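Local coordinates for protein adenosyl-chloride synthase (Thermotoga maritima, PDB 2ZBV) that binds adenosine and probably cleaves S-adenosyl-L-methionine, as in SAM hydrolases and SAM-dependent halogenases, at residues A77-T82 with R109-R114; I187-F192 with V230-A235; V205-K210 with D257-C262; S47-R52 with V174-T179. All blocks are in the same frame, centred on the assembly; numbering follows the deposited sequence.

Interaction 1 (A77-T82 with R109-R114); sequences AIVMKT and REIENR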
loop_
_atom_site.group_PDB
_atom_site.type_symbol
_atom_site.label_atom_id
_atom_site.label_comp_id
_atom_site.label_asym_id
_atom_site.label_seq_id
_atom_site.Cartn_x
_atom_site.Cartn_y
_atom_site.Cartn_z
ATOM N N ALA A 77 -18.592 -15.223 -14.682
ATOM C CA ALA A 77 -18.416 -14.277 -13.591
ATOM C C ALA A 77 -19.420 -14.827 -12.580
ATOM O O ALA A 77 -20.587 -15.031 -12.922
ATOM C CB ALA A 77 -18.814 -12.881 -14.037
ATOM N N ILE A 78 -18.982 -15.071 -11.352
ATOM C CA ILE A 78 -19.872 -15.668 -10.360
ATOM C C ILE A 78 -19.862 -15.040 -8.973
ATOM O O ILE A 78 -19.022 -14.196 -8.652
ATOM C CB ILE A 78 -19.531 -17.171 -10.159
ATOM C CG1 ILE A 78 -18.103 -17.304 -9.618
ATOM C CG2 ILE A 78 -19.638 -17.931 -11.473
ATOM C CD1 ILE A 78 -17.730 -18.718 -9.204
ATOM N N VAL A 79 -20.826 -15.468 -8.159
ATOM C CA VAL A 79 -20.953 -15.038 -6.767
ATOM C C VAL A 79 -21.254 -16.326 -6.005
ATOM O O VAL A 79 -22.239 -17.012 -6.292
ATOM C CB VAL A 79 -22.116 -14.040 -6.531
ATOM C CG1 VAL A 79 -22.240 -13.760 -5.043
ATOM C CG2 VAL A 79 -21.870 -12.734 -7.273
HETATM N N MSE A 80 -20.395 -16.658 -5.047
HETATM C CA MSE A 80 -20.553 -17.878 -4.262
HETATM C C MSE A 80 -20.900 -17.568 -2.813
HETATM O O MSE A 80 -20.447 -16.565 -2.247
HETATM C CB MSE A 80 -19.259 -18.708 -4.317
HETATM C CG MSE A 80 -19.280 -20.009 -3.503
HETATM SE SE MSE A 80 -17.532 -20.810 -3.272
HETATM C CE MSE A 80 -17.457 -21.833 -4.884
ATOM N N LYS A 81 -21.735 -18.421 -2.229
ATOM C CA LYS A 81 -22.118 -18.280 -0.832
ATOM C C LYS A 81 -21.633 -19.555 -0.162
ATOM O O LYS A 81 -21.984 -20.662 -0.578
ATOM C CB LYS A 81 -23.632 -18.159 -0.674
ATOM C CG LYS A 81 -24.078 -17.947 0.768
ATOM C CD LYS A 81 -25.593 -18.038 0.901
ATOM C CE LYS A 81 -26.030 -17.998 2.361
ATOM N NZ LYS A 81 -27.487 -18.331 2.510
ATOM N N THR A 82 -20.797 -19.400 0.855
ATOM C CA THR A 82 -20.264 -20.545 1.568
ATOM C C THR A 82 -21.128 -20.835 2.785
ATOM O O THR A 82 -21.824 -19.953 3.292
ATOM C CB THR A 82 -18.792 -20.303 1.977
ATOM O OG1 THR A 82 -18.653 -18.993 2.531
ATOM C CG2 THR A 82 -17.892 -20.430 0.768
ATOM N N ARG A 109 -24.159 -18.378 -7.951
ATOM C CA ARG A 109 -24.946 -17.621 -8.922
ATOM C C ARG A 109 -24.043 -17.079 -10.023
ATOM O O ARG A 109 -22.886 -16.729 -9.773
ATOM C CB ARG A 109 -25.604 -16.415 -8.248
ATOM C CG ARG A 109 -26.578 -16.741 -7.148
ATOM C CD ARG A 109 -27.931 -17.022 -7.732
ATOM N NE ARG A 109 -28.839 -17.572 -6.740
ATOM C CZ ARG A 109 -30.103 -17.889 -6.992
ATOM N NH1 ARG A 109 -30.600 -17.698 -8.205
ATOM N NH2 ARG A 109 -30.857 -18.416 -6.040
ATOM N N GLU A 110 -24.561 -17.015 -11.244
ATOM C CA GLU A 110 -23.785 -16.431 -12.317
ATOM C C GLU A 110 -24.250 -14.982 -12.349
ATOM O O GLU A 110 -25.434 -14.696 -12.146
ATOM C CB GLU A 110 -24.065 -17.112 -13.656
ATOM C CG GLU A 110 -23.455 -16.356 -14.838
ATOM C CD GLU A 110 -23.369 -17.194 -16.097
ATOM O OE1 GLU A 110 -24.134 -18.177 -16.213
ATOM O OE2 GLU A 110 -22.540 -16.859 -16.977
ATOM N N ILE A 111 -23.320 -14.063 -12.556
ATOM C CA ILE A 111 -23.662 -12.656 -12.610
ATOM C C ILE A 111 -24.272 -12.384 -13.987
ATOM O O ILE A 111 -23.564 -12.334 -14.991
ATOM C CB ILE A 111 -22.403 -11.780 -12.387
ATOM C CG1 ILE A 111 -21.819 -12.072 -10.994
ATOM C CG2 ILE A 111 -22.750 -10.304 -12.530
ATOM C CD1 ILE A 111 -20.537 -11.321 -10.669
ATOM N N GLU A 112 -25.592 -12.226 -14.025
ATOM C CA GLU A 112 -26.297 -11.982 -15.280
ATOM C C GLU A 112 -27.104 -10.693 -15.255
ATOM O O GLU A 112 -27.441 -10.148 -16.302
ATOM C CB GLU A 112 -27.236 -13.149 -15.582
ATOM C CG GLU A 112 -26.559 -14.505 -15.613
ATOM C CD GLU A 112 -27.553 -15.635 -15.804
ATOM O OE1 GLU A 112 -28.480 -15.758 -14.976
ATOM O OE2 GLU A 112 -27.410 -16.402 -16.780
ATOM N N ASN A 113 -27.417 -10.208 -14.058
ATOM C CA ASN A 113 -28.201 -8.987 -13.916
ATOM C C ASN A 113 -27.396 -7.767 -14.322
ATOM O O ASN A 113 -26.707 -7.165 -13.498
ATOM C CB ASN A 113 -28.670 -8.816 -12.472
ATOM C CG ASN A 113 -29.745 -7.762 -12.337
ATOM O OD1 ASN A 113 -29.859 -6.866 -13.176
ATOM N ND2 ASN A 113 -30.533 -7.853 -11.273
ATOM N N ARG A 114 -27.508 -7.386 -15.591
ATOM C CA ARG A 114 -26.773 -6.244 -16.117
ATOM C C ARG A 114 -27.092 -4.929 -15.414
ATOM O O ARG A 114 -26.348 -3.958 -15.540
ATOM C CB ARG A 114 -27.037 -6.100 -17.619
ATOM C CG ARG A 114 -26.689 -7.340 -18.427
ATOM C CD ARG A 114 -26.850 -7.090 -19.923
ATOM N NE ARG A 114 -25.758 -6.290 -20.471
ATOM C CZ ARG A 114 -24.521 -6.744 -20.654
ATOM N NH1 ARG A 114 -24.216 -7.995 -20.335
ATOM N NH2 ARG A 114 -23.588 -5.948 -21.159
HETATM O O HOH W 1 -20.787 -14.631 -16.374
#
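Val79 and Arg109 face each other as an antiparallel hydrogen-bonded pair, their two backbone bonds joining strand 77-82 to the last residues of strand 105-110. Arg109 N reaches Val79 O over 2.9 Å, and the return bond from Val79 N to Arg109 O has the same length. Two residues farther along, Ile111 N gives Ala77 O a nearly straight bond, 175° at the hydrogen, although the strand has by then ended.

The tight side of the contact is apolar. Ile111 carries CG1 beside its own backbone N (chi1 -61°), which sends that branch across Val79 at about a right angle, with CG1 3.8 Å from Val79 CG2. Its tip, CD1, lies 4.1 Å from Ala77 CB, where a small residue leaves room for the longer one. Beta-branched Val79 suits its extended strand, and the long apolar Ile111 its buried site.

The wetter side belongs to Glu110. Its extended chain holds OE2 2.9 Å from a water that also accepts from Ala77 N, linking the two segments there.

Strand 105-110 is an outermost strand of the six-stranded N-terminal sheet within this chain; strand 87-91 flanks 77-82 on its other side, and helix 127-140 covers Ala77, Val79 and Ile111 through Phe132, Leu139, Ile131 and Val135.

Interaction 2 (I187-F192 with V230-A235); sequences IPFDLF and VHPDSA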
loop_
_atom_site.group_PDB
_atom_site.type_symbol
_atom_site.label_atom_id
_atom_site.label_comp_id
_atom_site.label_asym_id
_atom_site.label_seq_id
_atom_site.Cartn_x
_atom_site.Cartn_y
_atom_site.Cartn_z
ATOM N N ILE A 187 -0.079 -27.451 4.625
ATOM C CA ILE A 187 -0.220 -28.533 5.594
ATOM C C ILE A 187 -0.804 -28.000 6.900
ATOM O O ILE A 187 -0.197 -27.161 7.563
ATOM C CB ILE A 187 1.152 -29.173 5.908
ATOM C CG1 ILE A 187 1.771 -29.737 4.630
ATOM C CG2 ILE A 187 0.992 -30.269 6.959
ATOM C CD1 ILE A 187 3.247 -30.058 4.763
ATOM N N PRO A 188 -1.994 -28.480 7.294
ATOM C CA PRO A 188 -2.554 -27.972 8.548
ATOM C C PRO A 188 -1.644 -28.404 9.691
ATOM O O PRO A 188 -1.164 -29.541 9.704
ATOM C CB PRO A 188 -3.924 -28.648 8.620
ATOM C CG PRO A 188 -4.246 -28.959 7.172
ATOM C CD PRO A 188 -2.919 -29.423 6.645
ATOM N N PHE A 189 -1.393 -27.515 10.646
ATOM C CA PHE A 189 -0.527 -27.889 11.758
ATOM C C PHE A 189 -1.149 -29.041 12.544
ATOM O O PHE A 189 -0.440 -29.815 13.184
ATOM C CB PHE A 189 -0.273 -26.707 12.691
ATOM C CG PHE A 189 0.983 -26.852 13.501
ATOM C CD1 PHE A 189 2.225 -26.621 12.921
ATOM C CD2 PHE A 189 0.929 -27.274 14.824
ATOM C CE1 PHE A 189 3.399 -26.811 13.645
ATOM C CE2 PHE A 189 2.098 -27.468 15.557
ATOM C CZ PHE A 189 3.335 -27.237 14.966
ATOM N N ASP A 190 -2.476 -29.145 12.497
ATOM C CA ASP A 190 -3.187 -30.227 13.181
ATOM C C ASP A 190 -2.824 -31.554 12.526
ATOM O O ASP A 190 -2.585 -32.550 13.207
ATOM C CB ASP A 190 -4.703 -30.027 13.098
ATOM C CG ASP A 190 -5.201 -28.959 14.046
ATOM O OD1 ASP A 190 -4.807 -28.988 15.231
ATOM O OD2 ASP A 190 -5.996 -28.098 13.610
ATOM N N LEU A 191 -2.790 -31.560 11.197
ATOM C CA LEU A 191 -2.433 -32.758 10.452
ATOM C C LEU A 191 -1.018 -33.158 10.867
ATOM O O LEU A 191 -0.731 -34.332 11.113
ATOM C CB LEU A 191 -2.469 -32.475 8.949
ATOM C CG LEU A 191 -2.215 -33.686 8.050
ATOM C CD1 LEU A 191 -3.412 -34.621 8.134
ATOM C CD2 LEU A 191 -1.992 -33.245 6.616
ATOM N N PHE A 192 -0.140 -32.164 10.941
ATOM C CA PHE A 192 1.248 -32.384 11.334
ATOM C C PHE A 192 1.314 -32.951 12.747
ATOM O O PHE A 192 2.171 -33.778 13.055
ATOM C CB PHE A 192 2.020 -31.061 11.254
ATOM C CG PHE A 192 3.415 -31.130 11.818
ATOM C CD1 PHE A 192 3.722 -30.499 13.015
ATOM C CD2 PHE A 192 4.423 -31.807 11.141
ATOM C CE1 PHE A 192 5.017 -30.540 13.532
ATOM C CE2 PHE A 192 5.720 -31.855 11.648
ATOM C CZ PHE A 192 6.017 -31.219 12.846
ATOM N N VAL A 230 9.956 -24.812 12.954
ATOM C CA VAL A 230 8.691 -25.217 12.360
ATOM C C VAL A 230 7.637 -24.826 13.380
ATOM O O VAL A 230 7.767 -25.127 14.567
ATOM C CB VAL A 230 8.646 -26.744 12.112
ATOM C CG1 VAL A 230 7.217 -27.198 11.908
ATOM C CG2 VAL A 230 9.485 -27.091 10.884
ATOM N N HIS A 231 6.596 -24.137 12.930
ATOM C CA HIS A 231 5.558 -23.720 13.854
ATOM C C HIS A 231 4.231 -23.529 13.131
ATOM O O HIS A 231 4.159 -23.620 11.898
ATOM C CB HIS A 231 5.969 -22.406 14.526
ATOM C CG HIS A 231 5.964 -21.233 13.594
ATOM N ND1 HIS A 231 5.105 -20.167 13.746
ATOM C CD2 HIS A 231 6.686 -20.978 12.477
ATOM C CE1 HIS A 231 5.298 -19.305 12.764
ATOM N NE2 HIS A 231 6.251 -19.772 11.980
ATOM N N PRO A 232 3.152 -23.293 13.891
ATOM C CA PRO A 232 1.856 -23.090 13.239
ATOM C C PRO A 232 1.704 -21.592 12.969
ATOM O O PRO A 232 1.847 -20.797 13.893
ATOM C CB PRO A 232 0.867 -23.591 14.283
ATOM C CG PRO A 232 1.524 -23.192 15.581
ATOM C CD PRO A 232 2.990 -23.525 15.342
ATOM N N ASP A 233 1.442 -21.203 11.721
ATOM C CA ASP A 233 1.286 -19.782 11.420
ATOM C C ASP A 233 -0.041 -19.273 11.990
ATOM O O ASP A 233 -0.768 -20.022 12.636
ATOM C CB ASP A 233 1.389 -19.494 9.908
ATOM C CG ASP A 233 0.249 -20.091 9.095
ATOM O OD1 ASP A 233 -0.812 -20.409 9.666
ATOM O OD2 ASP A 233 0.417 -20.224 7.858
ATOM N N SER A 234 -0.348 -18.004 11.756
ATOM C CA SER A 234 -1.563 -17.403 12.296
ATOM C C SER A 234 -2.884 -17.971 11.782
ATOM O O SER A 234 -3.934 -17.696 12.354
ATOM C CB SER A 234 -1.534 -15.887 12.069
ATOM O OG SER A 234 -1.492 -15.570 10.690
ATOM N N ALA A 235 -2.839 -18.758 10.710
ATOM C CA ALA A 235 -4.055 -19.343 10.159
ATOM C C ALA A 235 -4.162 -20.843 10.442
ATOM O O ALA A 235 -5.044 -21.521 9.911
ATOM C CB ALA A 235 -4.122 -19.090 8.657
#
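Phe189 lays one face of its ring against Pro232, whose CB sits 3.7 Å from the ring centroid and only 25° off the ring normal, a CH-pi contact. The proline is displaced toward the rim, and its CB comes closest to CG of Phe189, at 3.4 Å. Farther out, Pro232 CD lies 3.7 Å from Phe189 CZ, so the pyrrolidine spans much of the ring's length. A rigid ring with polarised C-H groups suits such a place, offering a broad aromatic surface something to rest on. With CG turned anti to its backbone N (chi1 -157°), Phe189 swings away from the helix toward strand 228-232.

Val230 meets the same ring differently: its CG1 stands at the edge, near the ring plane, 4.2 Å from CE1. This methyl also touches Phe192, whose CZ is 4.3 Å away, while Phe192 CD1 covers the face of Phe189 opposite Pro232. The short helix 189-192, with Pro188 at its N-cap, thereby packs two aromatic side chains against the curled C-terminal beta-sheet, where Leu238 meets both and Val203 and Ile261 meet Phe192. With the ring of Phe189 cut back to an alanine, Pro232 CB is likely to lose its aromatic face and a gap to open between Phe192 and the strand.

Beyond Pro232 the strand gives way to an Asx turn, in which Asp233 OD1 accepts from Ala235 N at 2.8 Å, from above the carboxylate plane. His231 points away from the helix and meets Phe220, an adenosine-binding residue, edge to face; Thr125 of a second subunit packs on His231, and Phe124 of that subunit on Pro232.

Interaction 3 (V205-K210 with D257-C262); sequences VRVGRK and DEIEIC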
loop_
_atom_site.group_PDB
_atom_site.type_symbol
_atom_site.label_atom_id
_atom_site.label_comp_id
_atom_site.label_asym_id
_atom_site.label_seq_id
_atom_site.Cartn_x
_atom_site.Cartn_y
_atom_site.Cartn_z
ATOM N N VAL A 205 13.104 -31.258 7.497
ATOM C CA VAL A 205 12.384 -30.575 6.441
ATOM C C VAL A 205 13.105 -30.890 5.143
ATOM O O VAL A 205 14.296 -30.608 5.006
ATOM C CB VAL A 205 12.378 -29.051 6.670
ATOM C CG1 VAL A 205 11.643 -28.355 5.535
ATOM C CG2 VAL A 205 11.725 -28.731 8.008
ATOM N N ARG A 206 12.394 -31.487 4.196
ATOM C CA ARG A 206 13.015 -31.835 2.930
ATOM C C ARG A 206 12.475 -31.018 1.764
ATOM O O ARG A 206 11.278 -31.036 1.479
ATOM C CB ARG A 206 12.828 -33.327 2.637
ATOM C CG ARG A 206 13.830 -33.872 1.627
ATOM C CD ARG A 206 13.524 -35.307 1.228
ATOM N NE ARG A 206 12.241 -35.408 0.541
ATOM C CZ ARG A 206 11.820 -36.491 -0.105
ATOM N NH1 ARG A 206 12.587 -37.575 -0.155
ATOM N NH2 ARG A 206 10.632 -36.494 -0.699
ATOM N N VAL A 207 13.370 -30.294 1.100
ATOM C CA VAL A 207 13.012 -29.481 -0.058
ATOM C C VAL A 207 13.865 -29.978 -1.216
ATOM O O VAL A 207 15.090 -29.874 -1.182
ATOM C CB VAL A 207 13.296 -27.969 0.178
ATOM C CG1 VAL A 207 12.333 -27.409 1.203
ATOM C CG2 VAL A 207 14.725 -27.769 0.649
ATOM N N GLY A 208 13.214 -30.536 -2.232
ATOM C CA GLY A 208 13.945 -31.056 -3.373
ATOM C C GLY A 208 14.936 -32.130 -2.962
ATOM O O GLY A 208 14.546 -33.209 -2.518
ATOM N N ARG A 209 16.223 -31.829 -3.098
ATOM C CA ARG A 209 17.284 -32.769 -2.750
ATOM C C ARG A 209 17.943 -32.442 -1.412
ATOM O O ARG A 209 18.824 -33.170 -0.957
ATOM C CB ARG A 209 18.359 -32.764 -3.839
ATOM C CG ARG A 209 17.864 -33.149 -5.227
ATOM C CD ARG A 209 17.554 -34.635 -5.322
ATOM N NE ARG A 209 17.289 -35.048 -6.698
ATOM C CZ ARG A 209 17.095 -36.308 -7.078
ATOM N NH1 ARG A 209 17.132 -37.289 -6.183
ATOM N NH2 ARG A 209 16.863 -36.588 -8.354
ATOM N N LYS A 210 17.518 -31.347 -0.788
ATOM C CA LYS A 210 18.092 -30.929 0.482
ATOM C C LYS A 210 17.277 -31.406 1.671
ATOM O O LYS A 210 16.079 -31.664 1.561
ATOM C CB LYS A 210 18.168 -29.405 0.567
ATOM C CG LYS A 210 18.782 -28.712 -0.621
ATOM C CD LYS A 210 18.645 -27.212 -0.454
ATOM C CE LYS A 210 19.026 -26.478 -1.721
ATOM N NZ LYS A 210 18.867 -25.007 -1.563
ATOM N N ASP A 257 6.550 -25.170 -4.632
ATOM C CA ASP A 257 7.524 -26.233 -4.416
ATOM C C ASP A 257 7.045 -27.289 -3.427
ATOM O O ASP A 257 6.443 -26.970 -2.399
ATOM C CB ASP A 257 8.847 -25.640 -3.923
ATOM C CG ASP A 257 9.574 -24.860 -4.998
ATOM O OD1 ASP A 257 8.970 -24.611 -6.062
ATOM O OD2 ASP A 257 10.747 -24.488 -4.775
ATOM N N GLU A 258 7.316 -28.549 -3.751
ATOM C CA GLU A 258 6.932 -29.662 -2.892
ATOM C C GLU A 258 7.772 -29.610 -1.628
ATOM O O GLU A 258 8.954 -29.291 -1.675
ATOM C CB GLU A 258 7.180 -31.004 -3.589
ATOM C CG GLU A 258 6.262 -31.300 -4.763
ATOM C CD GLU A 258 6.467 -32.702 -5.322
ATOM O OE1 GLU A 258 5.749 -33.078 -6.275
ATOM O OE2 GLU A 258 7.345 -33.430 -4.809
ATOM N N ILE A 259 7.165 -29.924 -0.495
ATOM C CA ILE A 259 7.908 -29.911 0.748
ATOM C C ILE A 259 7.506 -31.109 1.599
ATOM O O ILE A 259 6.331 -31.465 1.686
ATOM C CB ILE A 259 7.679 -28.584 1.521
ATOM C CG1 ILE A 259 8.725 -28.442 2.625
ATOM C CG2 ILE A 259 6.278 -28.545 2.108
ATOM C CD1 ILE A 259 8.736 -27.064 3.272
ATOM N N GLU A 260 8.500 -31.735 2.211
ATOM C CA GLU A 260 8.271 -32.899 3.043
ATOM C C GLU A 260 8.826 -32.674 4.441
ATOM O O GLU A 260 9.902 -32.106 4.606
ATOM C CB GLU A 260 8.936 -34.115 2.398
ATOM C CG GLU A 260 9.120 -35.305 3.318
ATOM C CD GLU A 260 9.891 -36.429 2.648
ATOM O OE1 GLU A 260 9.375 -36.989 1.657
ATOM O OE2 GLU A 260 11.012 -36.746 3.110
ATOM N N ILE A 261 8.082 -33.125 5.443
ATOM C CA ILE A 261 8.497 -32.980 6.827
ATOM C C ILE A 261 8.456 -34.337 7.528
ATOM O O ILE A 261 7.380 -34.860 7.830
ATOM C CB ILE A 261 7.580 -31.982 7.554
ATOM C CG1 ILE A 261 7.581 -30.652 6.797
ATOM C CG2 ILE A 261 8.067 -31.765 8.980
ATOM C CD1 ILE A 261 6.446 -29.744 7.160
ATOM N N CYS A 262 9.638 -34.898 7.771
ATOM C CA CYS A 262 9.778 -36.199 8.421
ATOM C C CYS A 262 9.892 -36.104 9.933
ATOM O O CYS A 262 10.529 -35.194 10.467
ATOM C CB CYS A 262 11.016 -36.930 7.894
ATOM S SG CYS A 262 10.904 -37.511 6.193
HETATM O O HOH W 2 10.643 -32.277 -1.168
HETATM O O HOH W 3 10.843 -28.928 -3.279
#
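Arg206 and Glu260 form an antiparallel hydrogen-bonded pair, with strands 205-207 and 258-262 running at 156° to each other and their axes approaching to 4.6 Å. Both belong to the curled, mixed beta-sheet of the C-terminal domain. Arg206 N gives Glu260 O a nearly straight bond of 2.6 Å, and Glu260 N returns one of 3.0 Å to Arg206 O, both donors in the carbonyl plane. After Val207 the first strand reverses through a type II' beta turn to Lys210; Gly208 takes its second position with a positive phi, which a residue lacking a side chain adopts readily.

The apolar face is built from beta-branched residues, which suit extended backbone. Ile259 lies side by side with Val207, CG1 to CG1 4.0 Å, and its CD1 reaches Val205 CG1 at 3.9 Å. Phe212 of the adjoining strand 210-216 packs on Val207, and Ile240 of strand 237-242, elsewhere in the curled sheet, on Ile259.

The other face is charged. Arg206 and Glu260 both send CG anti to the backbone N, which carries the two chains off the same face of the sheet; the arginine then bends at chi3, turning one face of its guanidinium to the carboxylate with the planes 23° apart. Glu260 OE2 lies over that face, 3.1 Å from the guanidinium plane of Arg206. Lys169 supplies a second positive charge to Glu260 OE1, which would be expected to steady the carboxylate as an anion. The salt bridge itself, Arg206 NH2 to Glu260 OE1 at 2.7 Å, rests on charge alone, since the oxygen lies well out of the guanidinium plane and no N-H points at it.

Interaction 4 (S47-R52 with V174-T179); sequences SHVLYR and VAIVDT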
loop_
_atom_site.group_PDB
_atom_site.type_symbol
_atom_site.label_atom_id
_atom_site.label_comp_id
_atom_site.label_asym_id
_atom_site.label_seq_id
_atom_site.Cartn_x
_atom_site.Cartn_y
_atom_site.Cartn_z
ATOM N N SER A 47 -6.013 -17.990 -4.064
ATOM C CA SER A 47 -6.992 -18.891 -3.443
ATOM C C SER A 47 -6.612 -19.173 -1.995
ATOM O O SER A 47 -7.470 -19.225 -1.118
ATOM C CB SER A 47 -7.131 -20.204 -4.246
ATOM O OG SER A 47 -6.008 -21.068 -4.120
ATOM N N HIS A 48 -5.317 -19.331 -1.740
ATOM C CA HIS A 48 -4.826 -19.570 -0.381
ATOM C C HIS A 48 -4.941 -18.330 0.504
ATOM O O HIS A 48 -5.436 -18.411 1.631
ATOM C CB HIS A 48 -3.367 -20.025 -0.423
ATOM C CG HIS A 48 -3.194 -21.434 -0.893
ATOM N ND1 HIS A 48 -3.658 -22.515 -0.175
ATOM C CD2 HIS A 48 -2.616 -21.939 -2.008
ATOM C CE1 HIS A 48 -3.371 -23.627 -0.828
ATOM N NE2 HIS A 48 -2.738 -23.305 -1.944
ATOM N N VAL A 49 -4.470 -17.188 0.003
ATOM C CA VAL A 49 -4.539 -15.931 0.759
ATOM C C VAL A 49 -5.988 -15.598 1.121
ATOM O O VAL A 49 -6.277 -15.148 2.228
ATOM C CB VAL A 49 -3.961 -14.734 -0.050
ATOM C CG1 VAL A 49 -4.181 -13.439 0.729
ATOM C CG2 VAL A 49 -2.452 -14.932 -0.296
ATOM N N LEU A 50 -6.895 -15.824 0.176
ATOM C CA LEU A 50 -8.319 -15.552 0.387
ATOM C C LEU A 50 -8.867 -16.357 1.560
ATOM O O LEU A 50 -9.486 -15.814 2.472
ATOM C CB LEU A 50 -9.111 -15.913 -0.870
ATOM C CG LEU A 50 -10.632 -15.824 -0.730
ATOM C CD1 LEU A 50 -11.036 -14.373 -0.510
ATOM C CD2 LEU A 50 -11.291 -16.383 -1.998
ATOM N N TYR A 51 -8.644 -17.662 1.536
ATOM C CA TYR A 51 -9.136 -18.497 2.626
ATOM C C TYR A 51 -8.581 -18.057 3.982
ATOM O O TYR A 51 -9.331 -17.806 4.920
ATOM C CB TYR A 51 -8.778 -19.959 2.382
ATOM C CG TYR A 51 -9.040 -20.820 3.592
ATOM C CD1 TYR A 51 -10.332 -20.967 4.101
ATOM C CD2 TYR A 51 -7.991 -21.458 4.257
ATOM C CE1 TYR A 51 -10.573 -21.727 5.245
ATOM C CE2 TYR A 51 -8.223 -22.219 5.406
ATOM C CZ TYR A 51 -9.513 -22.347 5.890
ATOM O OH TYR A 51 -9.740 -23.083 7.027
ATOM N N ARG A 52 -7.262 -17.960 4.084
ATOM C CA ARG A 52 -6.643 -17.566 5.343
ATOM C C ARG A 52 -7.128 -16.222 5.869
ATOM O O ARG A 52 -7.406 -16.083 7.059
ATOM C CB ARG A 52 -5.121 -17.606 5.190
ATOM C CG ARG A 52 -4.684 -19.010 4.813
ATOM C CD ARG A 52 -3.210 -19.198 4.599
ATOM N NE ARG A 52 -2.994 -20.526 4.028
ATOM C CZ ARG A 52 -1.822 -21.150 3.988
ATOM N NH1 ARG A 52 -0.741 -20.570 4.491
ATOM N NH2 ARG A 52 -1.739 -22.353 3.436
ATOM N N VAL A 174 4.499 -25.523 -0.675
ATOM C CA VAL A 174 4.655 -24.169 -0.155
ATOM C C VAL A 174 3.483 -23.370 -0.722
ATOM O O VAL A 174 3.319 -23.268 -1.942
ATOM C CB VAL A 174 5.975 -23.527 -0.641
ATOM C CG1 VAL A 174 6.026 -22.058 -0.228
ATOM C CG2 VAL A 174 7.169 -24.280 -0.060
ATOM N N ALA A 175 2.668 -22.813 0.163
ATOM C CA ALA A 175 1.507 -22.040 -0.258
ATOM C C ALA A 175 1.789 -20.542 -0.356
ATOM O O ALA A 175 1.358 -19.875 -1.307
ATOM C CB ALA A 175 0.356 -22.282 0.709
ATOM N N ILE A 176 2.517 -20.016 0.625
ATOM C CA ILE A 176 2.813 -18.590 0.667
ATOM C C ILE A 176 4.152 -18.271 1.314
ATOM O O ILE A 176 4.504 -18.849 2.342
ATOM C CB ILE A 176 1.750 -17.832 1.491
ATOM C CG1 ILE A 176 0.356 -18.061 0.903
ATOM C CG2 ILE A 176 2.096 -16.341 1.546
ATOM C CD1 ILE A 176 -0.760 -17.550 1.783
ATOM N N VAL A 177 4.892 -17.356 0.697
ATOM C CA VAL A 177 6.160 -16.877 1.251
ATOM C C VAL A 177 5.825 -15.425 1.589
ATOM O O VAL A 177 5.496 -14.647 0.685
ATOM C CB VAL A 177 7.309 -16.901 0.210
ATOM C CG1 VAL A 177 8.540 -16.177 0.768
ATOM C CG2 VAL A 177 7.676 -18.346 -0.143
ATOM N N ASP A 178 5.877 -15.053 2.869
ATOM C CA ASP A 178 5.536 -13.678 3.239
ATOM C C ASP A 178 6.682 -12.675 3.166
ATOM O O ASP A 178 7.777 -12.988 2.700
ATOM C CB ASP A 178 4.881 -13.623 4.632
ATOM C CG ASP A 178 5.838 -13.973 5.758
ATOM O OD1 ASP A 178 7.067 -13.854 5.579
ATOM O OD2 ASP A 178 5.349 -14.353 6.843
ATOM N N THR A 179 6.413 -11.460 3.634
ATOM C CA THR A 179 7.390 -10.375 3.614
ATOM C C THR A 179 8.698 -10.702 4.324
ATOM O O THR A 179 9.771 -10.238 3.927
ATOM C CB THR A 179 6.796 -9.104 4.249
ATOM O OG1 THR A 179 5.635 -8.698 3.509
ATOM C CG2 THR A 179 7.819 -7.981 4.249
#
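His48 and Arg52 both set CG beside their own backbone N (chi1 -74° and -59°), and one helical turn apart they lean together over Ala175. The contact crosses from the N-terminal to the C-terminal domain: helix 43-54 lies over strand 169-177 at a classic beta bulge, where Ala175 and Ile176 both face Ser184. The bulge helps explain how these successive residues can both point at the helix.

Ala175 CB sits over the centre of the imidazole, 4.0 Å from the His48 ring centroid and 7° off its normal, a CH-pi contact whose closeness suits so small a side chain. Arg52 runs extended from CG to NE and slides past Ile176 in the opposite direction, bringing its NH2 3.4 Å from Ala175 CB. That NH2 gives a hydrogen bond to Thr185 O, and Phe237 takes the guanidinium in a cation-pi contact. A leucine in place of Arg52 would probably leave Thr185 O without this donor and Phe237 without its cation. His13 of a second subunit packs on Val49 and Arg52. Ile176, a long residue reaching between helix residues, crosses Val49 at about a right angle, its CD1 3.7 Å from Val49 CG2.

Overall arrangement
Interaction 4 joins the two domains, its centre about 5 Å from that of the chain. Interaction 1 lies wholly in the N-terminal domain, 25 Å from it centre to centre, whereas interactions 2 and 3 share the C-terminal sheet with strand 169-177 of interaction 4. Interactions 2 and 3 pack directly, Phe192 CE2 lying 3.6 Å from Ile261 CG2, and Asp257 O of interaction 3 is 3.0 Å from Val174 N of interaction 4, a probable hydrogen bond. Adenosine sites lie in both domains: adenosine is bound about 11 Å from the side chain of Ala77, and adenosine is also found about 7 Å from that of His231 and about 12 Å from that of Ile176. Interactions 2 and 4 both meet the second subunit.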